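Local coordinates for possible periplasmic protein (Campylobacter jejuni, PDB 3RGC), which acts as a SurA-like chaperone in the periplasm and may have peptidyl-prolyl cis-trans isomerase activity, at residues 42-45 / 46-49; 84-87 / 88-91; 92-95 / 96-100; 145-148 / 149-152; 226-229 / 230-234. All coordinates share one frame; numbering follows the deposited sequence.

Contact 1: 42-45 / 46-49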
loop_
_atom_site.group_PDB
_atom_site.type_symbol
_atom_site.label_atom_id
_atom_site.label_comp_id
_atom_site.label_asym_id
_atom_site.label_seq_id
_atom_site.Cartn_x
_atom_site.Cartn_y
_atom_site.Cartn_z
ATOM N N ILE B 42 29.226 9.788 -23.478
ATOM C CA ILE B 42 29.086 9.699 -24.925
ATOM C C ILE B 42 30.114 8.741 -25.492
ATOM O O ILE B 42 29.802 7.925 -26.355
ATOM C CB ILE B 42 29.252 11.071 -25.575
ATOM C CG1 ILE B 42 28.031 11.943 -25.281
ATOM C CG2 ILE B 42 29.452 10.933 -27.073
ATOM C CD1 ILE B 42 28.264 13.424 -25.546
ATOM N N SER B 43 31.341 8.827 -24.988
ATOM C CA SER B 43 32.427 7.970 -25.476
ATOM C C SER B 43 32.226 6.505 -25.106
ATOM O O SER B 43 32.543 5.598 -25.877
ATOM C CB SER B 43 33.773 8.482 -24.958
ATOM O OG SER B 43 34.568 7.412 -24.485
ATOM N N GLN B 44 31.714 6.273 -23.904
ATOM C CA GLN B 44 31.354 4.930 -23.480
ATOM C C GLN B 44 30.166 4.412 -24.301
ATOM O O GLN B 44 30.095 3.229 -24.627
ATOM C CB GLN B 44 31.001 4.930 -21.995
ATOM C CG GLN B 44 32.214 5.111 -21.099
ATOM C CD GLN B 44 33.310 4.091 -21.388
ATOM O OE1 GLN B 44 33.066 2.879 -21.427
ATOM N NE2 GLN B 44 34.525 4.582 -21.598
ATOM N N MET B 45 29.236 5.305 -24.630
ATOM C CA MET B 45 28.101 4.952 -25.474
ATOM C C MET B 45 28.568 4.384 -26.825
ATOM O O MET B 45 28.077 3.359 -27.282
ATOM C CB MET B 45 27.182 6.171 -25.658
ATOM C CG MET B 45 26.278 6.465 -24.426
ATOM S SD MET B 45 25.111 7.827 -24.653
ATOM C CE MET B 45 24.514 7.495 -26.299
ATOM N N LYS B 46 29.533 5.046 -27.446
ATOM C CA LYS B 46 30.137 4.564 -28.685
ATOM C C LYS B 46 30.746 3.173 -28.522
ATOM O O LYS B 46 30.418 2.244 -29.267
ATOM C CB LYS B 46 31.242 5.524 -29.138
ATOM C CG LYS B 46 30.783 6.954 -29.366
ATOM C CD LYS B 46 31.956 7.842 -29.748
ATOM C CE LYS B 46 31.531 9.291 -29.851
ATOM N NZ LYS B 46 30.385 9.429 -30.773
ATOM N N GLN B 47 31.651 3.046 -27.552
ATOM C CA GLN B 47 32.404 1.816 -27.352
ATOM C C GLN B 47 31.514 0.630 -26.984
ATOM O O GLN B 47 31.787 -0.498 -27.384
ATOM C CB GLN B 47 33.465 2.011 -26.269
ATOM C CG GLN B 47 34.470 3.115 -26.572
ATOM C CD GLN B 47 35.473 3.291 -25.447
ATOM O OE1 GLN B 47 35.785 2.339 -24.730
ATOM N NE2 GLN B 47 35.974 4.516 -25.277
ATOM N N LEU B 48 30.459 0.874 -26.213
ATOM C CA LEU B 48 29.583 -0.215 -25.791
ATOM C C LEU B 48 28.432 -0.419 -26.769
ATOM O O LEU B 48 27.610 -1.302 -26.586
ATOM C CB LEU B 48 29.055 0.020 -24.375
ATOM C CG LEU B 48 30.114 0.122 -23.274
ATOM C CD1 LEU B 48 29.512 0.610 -21.929
ATOM C CD2 LEU B 48 30.865 -1.207 -23.109
ATOM N N GLY B 49 28.396 0.392 -27.820
ATOM C CA GLY B 49 27.365 0.276 -28.830
ATOM C C GLY B 49 25.989 0.554 -28.266
ATOM O O GLY B 49 25.045 -0.185 -28.521
#

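Contact 2: 84-87 / 88-91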
loop_
_atom_site.group_PDB
_atom_site.type_symbol
_atom_site.label_atom_id
_atom_site.label_comp_id
_atom_site.label_asym_id
_atom_site.label_seq_id
_atom_site.Cartn_x
_atom_site.Cartn_y
_atom_site.Cartn_z
ATOM N N GLN B 84 6.253 24.698 -24.566
ATOM C CA GLN B 84 7.409 23.866 -24.885
ATOM C C GLN B 84 7.033 22.920 -26.021
ATOM O O GLN B 84 5.857 22.571 -26.177
ATOM C CB GLN B 84 7.881 23.078 -23.656
ATOM N N SER B 85 8.026 22.513 -26.810
ATOM C CA SER B 85 7.756 21.760 -28.032
ATOM C C SER B 85 7.895 20.262 -27.860
ATOM O O SER B 85 8.843 19.778 -27.240
ATOM C CB SER B 85 8.649 22.232 -29.184
ATOM O OG SER B 85 10.006 21.923 -28.950
ATOM N N TYR B 86 6.947 19.530 -28.433
ATOM C CA TYR B 86 6.996 18.077 -28.407
ATOM C C TYR B 86 8.337 17.594 -28.907
ATOM O O TYR B 86 8.931 16.673 -28.349
ATOM C CB TYR B 86 5.898 17.474 -29.279
ATOM C CG TYR B 86 5.915 15.967 -29.270
ATOM C CD1 TYR B 86 5.826 15.265 -28.068
ATOM C CD2 TYR B 86 6.028 15.239 -30.449
ATOM C CE1 TYR B 86 5.843 13.890 -28.039
ATOM C CE2 TYR B 86 6.048 13.853 -30.427
ATOM C CZ TYR B 86 5.958 13.188 -29.215
ATOM O OH TYR B 86 5.981 11.812 -29.169
ATOM N N GLU B 87 8.806 18.221 -29.976
ATOM C CA GLU B 87 10.024 17.790 -30.638
ATOM C C GLU B 87 11.225 17.906 -29.705
ATOM O O GLU B 87 12.132 17.074 -29.738
ATOM C CB GLU B 87 10.234 18.591 -31.924
ATOM C CG GLU B 87 9.052 18.499 -32.886
ATOM C CD GLU B 87 9.247 19.315 -34.155
ATOM O OE1 GLU B 87 9.922 20.366 -34.094
ATOM O OE2 GLU B 87 8.725 18.905 -35.218
ATOM N N GLN B 88 11.216 18.935 -28.864
ATOM C CA GLN B 88 12.289 19.140 -27.906
ATOM C C GLN B 88 12.200 18.046 -26.874
ATOM O O GLN B 88 13.188 17.377 -26.577
ATOM C CB GLN B 88 12.167 20.512 -27.230
ATOM C CG GLN B 88 13.410 20.925 -26.440
ATOM C CD GLN B 88 14.687 20.865 -27.279
ATOM O OE1 GLN B 88 14.731 21.384 -28.396
ATOM N NE2 GLN B 88 15.727 20.221 -26.743
ATOM N N PHE B 89 10.996 17.869 -26.336
ATOM C CA PHE B 89 10.712 16.809 -25.383
ATOM C C PHE B 89 11.269 15.466 -25.852
ATOM O O PHE B 89 11.993 14.809 -25.105
ATOM C CB PHE B 89 9.208 16.689 -25.151
ATOM C CG PHE B 89 8.808 15.455 -24.395
ATOM C CD1 PHE B 89 8.851 15.429 -23.010
ATOM C CD2 PHE B 89 8.394 14.321 -25.068
ATOM C CE1 PHE B 89 8.490 14.288 -22.306
ATOM C CE2 PHE B 89 8.021 13.181 -24.372
ATOM C CZ PHE B 89 8.070 13.167 -22.990
ATOM N N ARG B 90 10.936 15.067 -27.081
ATOM C CA ARG B 90 11.425 13.803 -27.633
ATOM C C ARG B 90 12.937 13.775 -27.619
ATOM O O ARG B 90 13.539 12.753 -27.323
ATOM C CB ARG B 90 10.963 13.592 -29.074
ATOM C CG ARG B 90 9.499 13.224 -29.244
ATOM C CD ARG B 90 9.162 12.900 -30.714
ATOM N NE ARG B 90 9.229 11.469 -31.032
ATOM C CZ ARG B 90 10.155 10.916 -31.816
ATOM N NH1 ARG B 90 11.098 11.674 -32.368
ATOM N NH2 ARG B 90 10.137 9.607 -32.051
ATOM N N THR B 91 13.557 14.891 -27.973
ATOM C CA THR B 91 15.012 14.933 -28.036
ATOM C C THR B 91 15.600 14.711 -26.652
ATOM O O THR B 91 16.512 13.906 -26.482
ATOM C CB THR B 91 15.517 16.268 -28.617
ATOM O OG1 THR B 91 15.070 16.396 -29.973
ATOM C CG2 THR B 91 17.035 16.331 -28.580
#

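Contact 3: 92-95 / 96-100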
loop_
_atom_site.group_PDB
_atom_site.type_symbol
_atom_site.label_atom_id
_atom_site.label_comp_id
_atom_site.label_asym_id
_atom_site.label_seq_id
_atom_site.Cartn_x
_atom_site.Cartn_y
_atom_site.Cartn_z
ATOM N N ASN B 92 15.066 15.413 -25.653
ATOM C CA ASN B 92 15.578 15.257 -24.297
ATOM C C ASN B 92 15.251 13.897 -23.705
ATOM O O ASN B 92 16.029 13.350 -22.934
ATOM C CB ASN B 92 15.070 16.360 -23.381
ATOM C CG ASN B 92 15.548 17.734 -23.810
ATOM O OD1 ASN B 92 16.611 17.872 -24.430
ATOM N ND2 ASN B 92 14.762 18.757 -23.496
ATOM N N PHE B 93 14.098 13.350 -24.077
ATOM C CA PHE B 93 13.660 12.073 -23.532
ATOM C C PHE B 93 14.611 11.012 -24.065
ATOM O O PHE B 93 15.088 10.152 -23.323
ATOM C CB PHE B 93 12.221 11.802 -23.955
ATOM C CG PHE B 93 11.595 10.608 -23.296
ATOM C CD1 PHE B 93 10.899 10.746 -22.110
ATOM C CD2 PHE B 93 11.664 9.358 -23.881
ATOM C CE1 PHE B 93 10.299 9.647 -21.503
ATOM C CE2 PHE B 93 11.071 8.261 -23.284
ATOM C CZ PHE B 93 10.384 8.405 -22.092
ATOM N N LYS B 94 14.919 11.113 -25.352
ATOM C CA LYS B 94 15.839 10.191 -25.988
ATOM C C LYS B 94 17.202 10.103 -25.291
ATOM O O LYS B 94 17.745 9.015 -25.124
ATOM C CB LYS B 94 16.041 10.560 -27.450
ATOM C CG LYS B 94 16.843 9.498 -28.209
ATOM C CD LYS B 94 17.087 9.932 -29.617
ATOM C CE LYS B 94 18.073 9.031 -30.294
ATOM N NZ LYS B 94 18.467 9.624 -31.601
ATOM N N LYS B 95 17.748 11.244 -24.892
ATOM C CA LYS B 95 19.049 11.279 -24.233
ATOM C C LYS B 95 19.028 10.615 -22.860
ATOM O O LYS B 95 19.980 9.933 -22.486
ATOM C CB LYS B 95 19.564 12.711 -24.121
ATOM C CG LYS B 95 20.165 13.226 -25.412
ATOM C CD LYS B 95 20.417 14.724 -25.365
ATOM C CE LYS B 95 20.953 15.219 -26.698
ATOM N NZ LYS B 95 20.830 16.696 -26.841
ATOM N N ASP B 96 17.950 10.830 -22.109
ATOM C CA ASP B 96 17.725 10.108 -20.858
ATOM C C ASP B 96 17.714 8.590 -21.062
ATOM O O ASP B 96 18.226 7.844 -20.220
ATOM C CB ASP B 96 16.394 10.528 -20.224
ATOM C CG ASP B 96 16.359 11.999 -19.853
ATOM O OD1 ASP B 96 17.449 12.588 -19.661
ATOM O OD2 ASP B 96 15.242 12.563 -19.746
ATOM N N LEU B 97 17.114 8.132 -22.158
ATOM C CA LEU B 97 17.050 6.693 -22.431
ATOM C C LEU B 97 18.410 6.136 -22.827
ATOM O O LEU B 97 18.761 5.018 -22.445
ATOM C CB LEU B 97 16.045 6.367 -23.531
ATOM C CG LEU B 97 14.556 6.575 -23.254
ATOM C CD1 LEU B 97 13.764 6.504 -24.565
ATOM C CD2 LEU B 97 14.050 5.546 -22.259
ATOM N N GLU B 98 19.155 6.903 -23.619
ATOM C CA GLU B 98 20.492 6.497 -24.008
ATOM C C GLU B 98 21.330 6.351 -22.744
ATOM O O GLU B 98 22.026 5.350 -22.566
ATOM C CB GLU B 98 21.128 7.518 -24.957
ATOM C CG GLU B 98 20.550 7.537 -26.354
ATOM C CD GLU B 98 20.984 8.773 -27.149
ATOM O OE1 GLU B 98 21.105 9.854 -26.539
ATOM O OE2 GLU B 98 21.207 8.667 -28.376
ATOM N N LYS B 99 21.240 7.344 -21.860
ATOM C CA LYS B 99 21.952 7.310 -20.588
ATOM C C LYS B 99 21.490 6.130 -19.732
ATOM O O LYS B 99 22.309 5.481 -19.068
ATOM C CB LYS B 99 21.786 8.623 -19.809
ATOM C CG LYS B 99 22.529 9.830 -20.401
ATOM C CD LYS B 99 22.304 11.101 -19.548
ATOM C CE LYS B 99 22.846 12.353 -20.224
ATOM N NZ LYS B 99 23.920 13.015 -19.408
ATOM N N ARG B 100 20.191 5.845 -19.749
ATOM C CA ARG B 100 19.683 4.695 -18.998
ATOM C C ARG B 100 20.191 3.374 -19.574
ATOM O O ARG B 100 20.590 2.492 -18.812
ATOM C CB ARG B 100 18.153 4.685 -18.903
ATOM C CG ARG B 100 17.622 5.422 -17.681
ATOM C CD ARG B 100 16.144 5.153 -17.422
ATOM N NE ARG B 100 15.276 5.860 -18.359
ATOM C CZ ARG B 100 15.072 7.174 -18.340
ATOM N NH1 ARG B 100 15.687 7.932 -17.439
ATOM N NH2 ARG B 100 14.262 7.732 -19.230
#

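Contact 4: 145-148 / 149-152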
loop_
_atom_site.group_PDB
_atom_site.type_symbol
_atom_site.label_atom_id
_atom_site.label_comp_id
_atom_site.label_asym_id
_atom_site.label_seq_id
_atom_site.Cartn_x
_atom_site.Cartn_y
_atom_site.Cartn_z
ATOM N N ASN B 145 -14.315 -1.745 0.197
ATOM C CA ASN B 145 -13.936 -1.513 -1.194
ATOM C C ASN B 145 -12.561 -0.865 -1.269
ATOM O O ASN B 145 -12.367 0.260 -0.806
ATOM C CB ASN B 145 -14.985 -0.629 -1.870
ATOM C CG ASN B 145 -14.766 -0.471 -3.364
ATOM O OD1 ASN B 145 -13.641 -0.465 -3.859
ATOM N ND2 ASN B 145 -15.853 -0.326 -4.085
ATOM N N PRO B 146 -11.599 -1.588 -1.842
ATOM C CA PRO B 146 -10.213 -1.120 -1.890
ATOM C C PRO B 146 -10.055 0.051 -2.863
ATOM O O PRO B 146 -9.229 0.927 -2.632
ATOM C CB PRO B 146 -9.436 -2.356 -2.346
ATOM C CG PRO B 146 -10.464 -3.210 -3.087
ATOM C CD PRO B 146 -11.794 -2.905 -2.482
ATOM N N GLN B 147 -10.866 0.082 -3.915
ATOM C CA GLN B 147 -10.851 1.210 -4.848
ATOM C C GLN B 147 -11.353 2.537 -4.257
ATOM O O GLN B 147 -11.027 3.602 -4.782
ATOM C CB GLN B 147 -11.629 0.891 -6.127
ATOM C CG GLN B 147 -10.830 0.096 -7.136
ATOM C CD GLN B 147 -9.414 0.602 -7.262
ATOM O OE1 GLN B 147 -9.183 1.754 -7.644
ATOM N NE2 GLN B 147 -8.448 -0.255 -6.919
ATOM N N THR B 148 -12.155 2.481 -3.194
ATOM C CA THR B 148 -12.594 3.710 -2.527
ATOM C C THR B 148 -11.461 4.286 -1.661
ATOM O O THR B 148 -11.360 5.503 -1.465
ATOM C CB THR B 148 -13.870 3.506 -1.669
ATOM O OG1 THR B 148 -13.528 2.890 -0.422
ATOM C CG2 THR B 148 -14.869 2.640 -2.396
ATOM N N LEU B 149 -10.610 3.406 -1.147
ATOM C CA LEU B 149 -9.414 3.852 -0.449
ATOM C C LEU B 149 -8.335 4.305 -1.431
ATOM O O LEU B 149 -7.574 5.227 -1.133
ATOM C CB LEU B 149 -8.882 2.768 0.493
ATOM C CG LEU B 149 -9.885 2.284 1.540
ATOM C CD1 LEU B 149 -9.265 1.225 2.423
ATOM C CD2 LEU B 149 -10.423 3.457 2.379
ATOM N N GLU B 150 -8.271 3.670 -2.601
ATOM C CA GLU B 150 -7.340 4.103 -3.645
ATOM C C GLU B 150 -7.655 5.532 -4.066
ATOM O O GLU B 150 -6.770 6.378 -4.132
ATOM C CB GLU B 150 -7.375 3.177 -4.863
ATOM C CG GLU B 150 -6.635 1.860 -4.677
ATOM C CD GLU B 150 -5.154 2.056 -4.420
ATOM O OE1 GLU B 150 -4.659 3.188 -4.617
ATOM O OE2 GLU B 150 -4.484 1.082 -4.016
ATOM N N ASN B 151 -8.924 5.791 -4.353
ATOM C CA ASN B 151 -9.385 7.138 -4.677
ATOM C C ASN B 151 -9.088 8.211 -3.598
ATOM O O ASN B 151 -9.264 9.398 -3.835
ATOM C CB ASN B 151 -10.867 7.112 -5.077
ATOM C CG ASN B 151 -11.116 6.222 -6.281
ATOM O OD1 ASN B 151 -10.177 5.872 -6.989
ATOM N ND2 ASN B 151 -12.373 5.853 -6.524
ATOM N N ILE B 152 -8.621 7.798 -2.427
ATOM C CA ILE B 152 -8.202 8.761 -1.408
ATOM C C ILE B 152 -6.678 8.954 -1.414
ATOM O O ILE B 152 -6.193 10.066 -1.202
ATOM C CB ILE B 152 -8.711 8.372 -0.002
ATOM C CG1 ILE B 152 -10.235 8.367 0.027
ATOM C CG2 ILE B 152 -8.220 9.340 1.040
ATOM C CD1 ILE B 152 -10.790 7.734 1.275
#

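Contact 5: 226-229 / 230-234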
loop_
_atom_site.group_PDB
_atom_site.type_symbol
_atom_site.label_atom_id
_atom_site.label_comp_id
_atom_site.label_asym_id
_atom_site.label_seq_id
_atom_site.Cartn_x
_atom_site.Cartn_y
_atom_site.Cartn_z
ATOM N N VAL B 226 21.795 -4.543 -2.564
ATOM C CA VAL B 226 21.943 -4.703 -3.999
ATOM C C VAL B 226 21.984 -3.346 -4.708
ATOM O O VAL B 226 22.825 -3.113 -5.569
ATOM C CB VAL B 226 20.793 -5.552 -4.563
ATOM C CG1 VAL B 226 20.781 -5.493 -6.091
ATOM C CG2 VAL B 226 20.903 -6.989 -4.054
ATOM N N SER B 227 21.081 -2.445 -4.339
ATOM C CA SER B 227 21.119 -1.090 -4.890
ATOM C C SER B 227 22.493 -0.452 -4.694
ATOM O O SER B 227 23.064 0.116 -5.625
ATOM C CB SER B 227 20.047 -0.207 -4.237
ATOM O OG SER B 227 20.590 1.062 -3.907
ATOM N N GLU B 228 23.025 -0.540 -3.477
ATOM C CA GLU B 228 24.338 0.026 -3.199
ATOM C C GLU B 228 25.471 -0.624 -3.971
ATOM O O GLU B 228 26.411 0.056 -4.407
ATOM C CB GLU B 228 24.659 -0.014 -1.715
ATOM C CG GLU B 228 26.095 0.379 -1.447
ATOM C CD GLU B 228 26.286 0.978 -0.079
ATOM O OE1 GLU B 228 25.297 1.053 0.682
ATOM O OE2 GLU B 228 27.428 1.377 0.228
ATOM N N GLN B 229 25.412 -1.938 -4.136
ATOM C CA GLN B 229 26.446 -2.595 -4.931
ATOM C C GLN B 229 26.427 -2.067 -6.365
ATOM O O GLN B 229 27.482 -1.923 -6.991
ATOM C CB GLN B 229 26.296 -4.119 -4.911
ATOM C CG GLN B 229 26.522 -4.784 -3.533
ATOM C CD GLN B 229 26.190 -6.272 -3.573
ATOM O OE1 GLN B 229 26.886 -7.061 -4.211
ATOM N NE2 GLN B 229 25.096 -6.648 -2.935
ATOM N N ARG B 230 25.232 -1.766 -6.881
ATOM C CA ARG B 230 25.104 -1.268 -8.254
ATOM C C ARG B 230 25.702 0.123 -8.382
ATOM O O ARG B 230 26.523 0.383 -9.262
ATOM C CB ARG B 230 23.648 -1.224 -8.702
ATOM C CG ARG B 230 23.479 -0.957 -10.198
ATOM C CD ARG B 230 22.017 -0.678 -10.575
ATOM N NE ARG B 230 21.812 -0.517 -12.021
ATOM C CZ ARG B 230 21.789 0.651 -12.666
ATOM N NH1 ARG B 230 21.963 1.788 -12.004
ATOM N NH2 ARG B 230 21.590 0.686 -13.980
ATOM N N GLN B 231 25.276 1.001 -7.484
ATOM C CA GLN B 231 25.736 2.385 -7.418
ATOM C C GLN B 231 27.251 2.505 -7.296
ATOM O O GLN B 231 27.868 3.317 -7.988
ATOM C CB GLN B 231 25.052 3.083 -6.248
ATOM C CG GLN B 231 25.718 4.370 -5.796
ATOM C CD GLN B 231 25.131 4.888 -4.484
ATOM O OE1 GLN B 231 23.922 4.773 -4.239
ATOM N NE2 GLN B 231 25.990 5.441 -3.624
ATOM N N ASN B 232 27.848 1.685 -6.432
ATOM C CA ASN B 232 29.295 1.695 -6.213
ATOM C C ASN B 232 30.078 1.222 -7.417
ATOM O O ASN B 232 31.113 1.796 -7.772
ATOM C CB ASN B 232 29.680 0.825 -5.009
ATOM C CG ASN B 232 29.184 1.393 -3.701
ATOM O OD1 ASN B 232 28.731 2.539 -3.642
ATOM N ND2 ASN B 232 29.270 0.599 -2.637
ATOM N N PHE B 233 29.597 0.148 -8.028
ATOM C CA PHE B 233 30.255 -0.395 -9.207
ATOM C C PHE B 233 30.228 0.607 -10.361
ATOM O O PHE B 233 31.199 0.764 -11.098
ATOM C CB PHE B 233 29.575 -1.695 -9.638
ATOM C CG PHE B 233 30.177 -2.296 -10.861
ATOM C CD1 PHE B 233 31.221 -3.210 -10.764
ATOM C CD2 PHE B 233 29.714 -1.943 -12.112
ATOM C CE1 PHE B 233 31.785 -3.759 -11.906
ATOM C CE2 PHE B 233 30.282 -2.494 -13.267
ATOM C CZ PHE B 233 31.314 -3.398 -13.163
ATOM N N ILE B 234 29.089 1.262 -10.527
ATOM C CA ILE B 234 28.953 2.295 -11.540
ATOM C C ILE B 234 29.927 3.445 -11.252
ATOM O O ILE B 234 30.699 3.848 -12.122
ATOM C CB ILE B 234 27.511 2.813 -11.601
ATOM C CG1 ILE B 234 26.605 1.775 -12.266
ATOM C CG2 ILE B 234 27.454 4.130 -12.350
ATOM C CD1 ILE B 234 25.147 2.216 -12.341
#

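Contact 1: 42-45 / 46-49
Ile42 meets Lys46 one turn on along helix 30-48, the two side chains lying alongside each other and pointing the same way. The touch is apolar, Ile42 CG2 to Lys46 CE at 3.8 Å, and the bend of the lysine at chi4 (-54°) leaves NZ beside the isoleucine, CE making the nearer touch. Backbone O of Ile42 takes the N-H of Lys46 at 3.1 Å. At Ser43 the carbonyl receives Gln47 N, and Gln47 CG lies against the same Ser43 O at 3.2 Å. Gln44 O accepts from Leu48 N at 2.9 Å, with Leu48 CB and CG pressed beside it. The side chain of Gln44 is folded at chi2 (-54°), and its amide nears that of Gln47 with the planes 63° apart and the NE2 atoms 4.0 Å from each other. Gly49, with positive phi, is the first residue to leave helical phi/psi, and its N-H bonds to Lys46 O in a Schellman motif. Around them, Gln44 OE1 is hydrogen-bonded to Tyr237 OH and Ser43 OG weakly to Asp8 OD1, Met45 and Leu48 lean on helix 86-107 at Glu98 and Leu102, and Ile42, Ser43 and Lys46 rest on Glu10 of strand 10-13.

Contact 2: 84-87 / 88-91
The carbonyl oxygen of Glu87 is gripped twice by Thr91, by its backbone N at 3.1 Å and by its hydroxyl OG1 at 3.0 Å. The hydroxyl and N-H of one residue thus both serve Glu87 O, from opposite faces of its plane. In the residues just before, Arg90 N bonds to Tyr86 O at 2.9 Å and Phe89 N to Ser85 O, both nearly straight. The Tyr86 ring is swung out with CG opposite the backbone N (chi1 -180°), and the aliphatic part of Arg90 crosses one face of it. Arg90 CG stands over that face, displaced toward the rim and 3.8 Å from the ring centroid, a CH-pi contact, while Arg90 CD presses on Tyr86 CE2. The guanidinium is turned 50° from the ring, presents its edge to Tyr86 OH, and forms its salt bridge with Asp58. Phe89 CD2 touches Tyr86 CE1 at 3.9 Å. Lys76 makes a cation-pi contact with Tyr86, and Phe75 and Phe93 meet the Phe89 ring, tying the first turn to helix 72-81 and to the following turn of its own helix. Ser85 starts helix 86-107 as its N-cap: OG lies between its own backbone N and carbonyl carbon (chi1 67°), which points it at Gln88 N, 3.2 Å away, whose N-H it accepts, the classic serine cap of an alpha-helix.

Contact 3: 92-95 / 96-100
Apolar contact joins Phe93 to Leu97, one turn apart on helix 86-107. Leu97 CD1 meets the CD2-CE2 part of the phenyl ring obliquely, 3.5 Å from Phe93 CE2 and nearly as close to CD2, and the ring is brought there because its CG lies opposite the backbone N (chi1 -172°). Charged groups line the next flank. Glu98, stretched out beyond CG, sends OE2 to within 3.7 Å of Lys94 CE, with Lys94 NZ 4.3 Å from the same OE2, too long for a salt bridge but a likely favourable attraction. Its other oxygen, OE1, lies 3.7 Å from Lys95 CG, so one carboxylate rests between the chains of two lysines. Backbone bonds are regular: Asp96 N to Asn92 O, Leu97 N to Phe93 O, Glu98 N to Lys94 O, and Lys99 N to Lys95 O at 2.9 Å. Asp96 keeps its carboxylate near Asn92 O, an acceptor it cannot bond to as a carboxylate. Among the neighbours, Phe93 packs on Leu57, Ala60 and Ile61 of helix 54-67. On another flank, Lys99 NZ makes a salt bridge to Glu41 of helix 30-48, and Glu98 touches Met45 of that helix.

Contact 4: 145-148 / 149-152
CG beside the backbone N (chi1 -82°) and a bend at chi2 (-43°) bring the Gln147 amide against the aliphatic part of Glu150. Gln147 OE1 lies 3.6 Å from Glu150 CB and NE2 3.6 Å from Glu150 CG; amide and carboxylate planes are 10° apart although the side chains cross at a slant. Asn151 CG rests on Gln147 O at 3.0 Å, while Asn151 N donates to the same atom at 3.1 Å from above the carbonyl plane. Pro146 O takes Glu150 N at 2.9 Å, and a weak bond from Leu149 N. This is the first part of helix 146-154, which follows strand 135-143 in a domain related to the FKBP-like clan. Leu149 and Ile152 pack toward the sheet, on Tyr198 and Leu200 of strand 198-207, and Leu149 also touches Tyr141 of strand 135-143. Asn145 is the N-cap: OD1 accepts weakly from Gln147 N and Thr148 N. In return Thr148 OG1, tucked between its own N and carbonyl carbon, donates to Asn145 O at 2.9 Å. Lys129 O of the second subunit accepts from Asn145 ND2, its Asp128 O from Asn151 ND2 and, weakly, its Gln182 O from Gln147 NE2.

Contact 5: 226-229 / 230-234
Glu228 and Asn232 face each other across one turn of helix 218-244, carboxylate and amide planes set almost at right angles, 87° apart. Asn232 ND2 makes a weak hydrogen bond to Glu228 OE2 at 3.5 Å and lies slightly nearer to Glu228 CG, at 3.4 Å. The glutamate, with CG opposite its backbone N (chi1 171°) and stretched onward, crosses the amide at a slant, whereas Asn232 CG leans back over the carbonyl, 3.2 Å from Glu228 O. That oxygen takes Asn232 N at 3.0 Å. Arg230 N is shared between Val226 O at 3.1 Å and, weakly, Ser227 O, while Ser227 O also takes Gln231 N at 3.0 Å. This is a plain alpha-helical stretch of the long C-terminal helix, which in this SurA-like chain returns to the N-terminal part and lies against helix 86-107. Phe233 and Arg230 face that helix: the Phe233 ring points on to Ile106, and Arg230, extended from CG to NE, lies on Tyr103 and Ala107. Phe233 CB sits 3.4 Å from Gln229 O. Gln229 faces the loop after helix 86-107, where its OE1 is hydrogen-bonded to Asp113 N and where Met109 touches Phe233.

Overall arrangement
Contacts 2 and 3 follow one another on helix 86-107, their centres about 13 Å apart, and both lie at the surface; the rings of Phe89 and Phe93 meet across them. Contact 1, partly buried, lies on helix 30-48 and reaches contact 3 where Met45 packs on Glu98. Contact 5, again at the surface, lies on helix 218-244, its nearest atoms about 5 Å from contact 3. Contact 4, partly buried, is the outlier, about 35 Å or more between centres from each of the others, beside the sheet of strands 135-143 and 198-207. Side-chain caps open the helices in contacts 2 and 4, glycine closes that of contact 1, and contact 4 alone meets the second subunit.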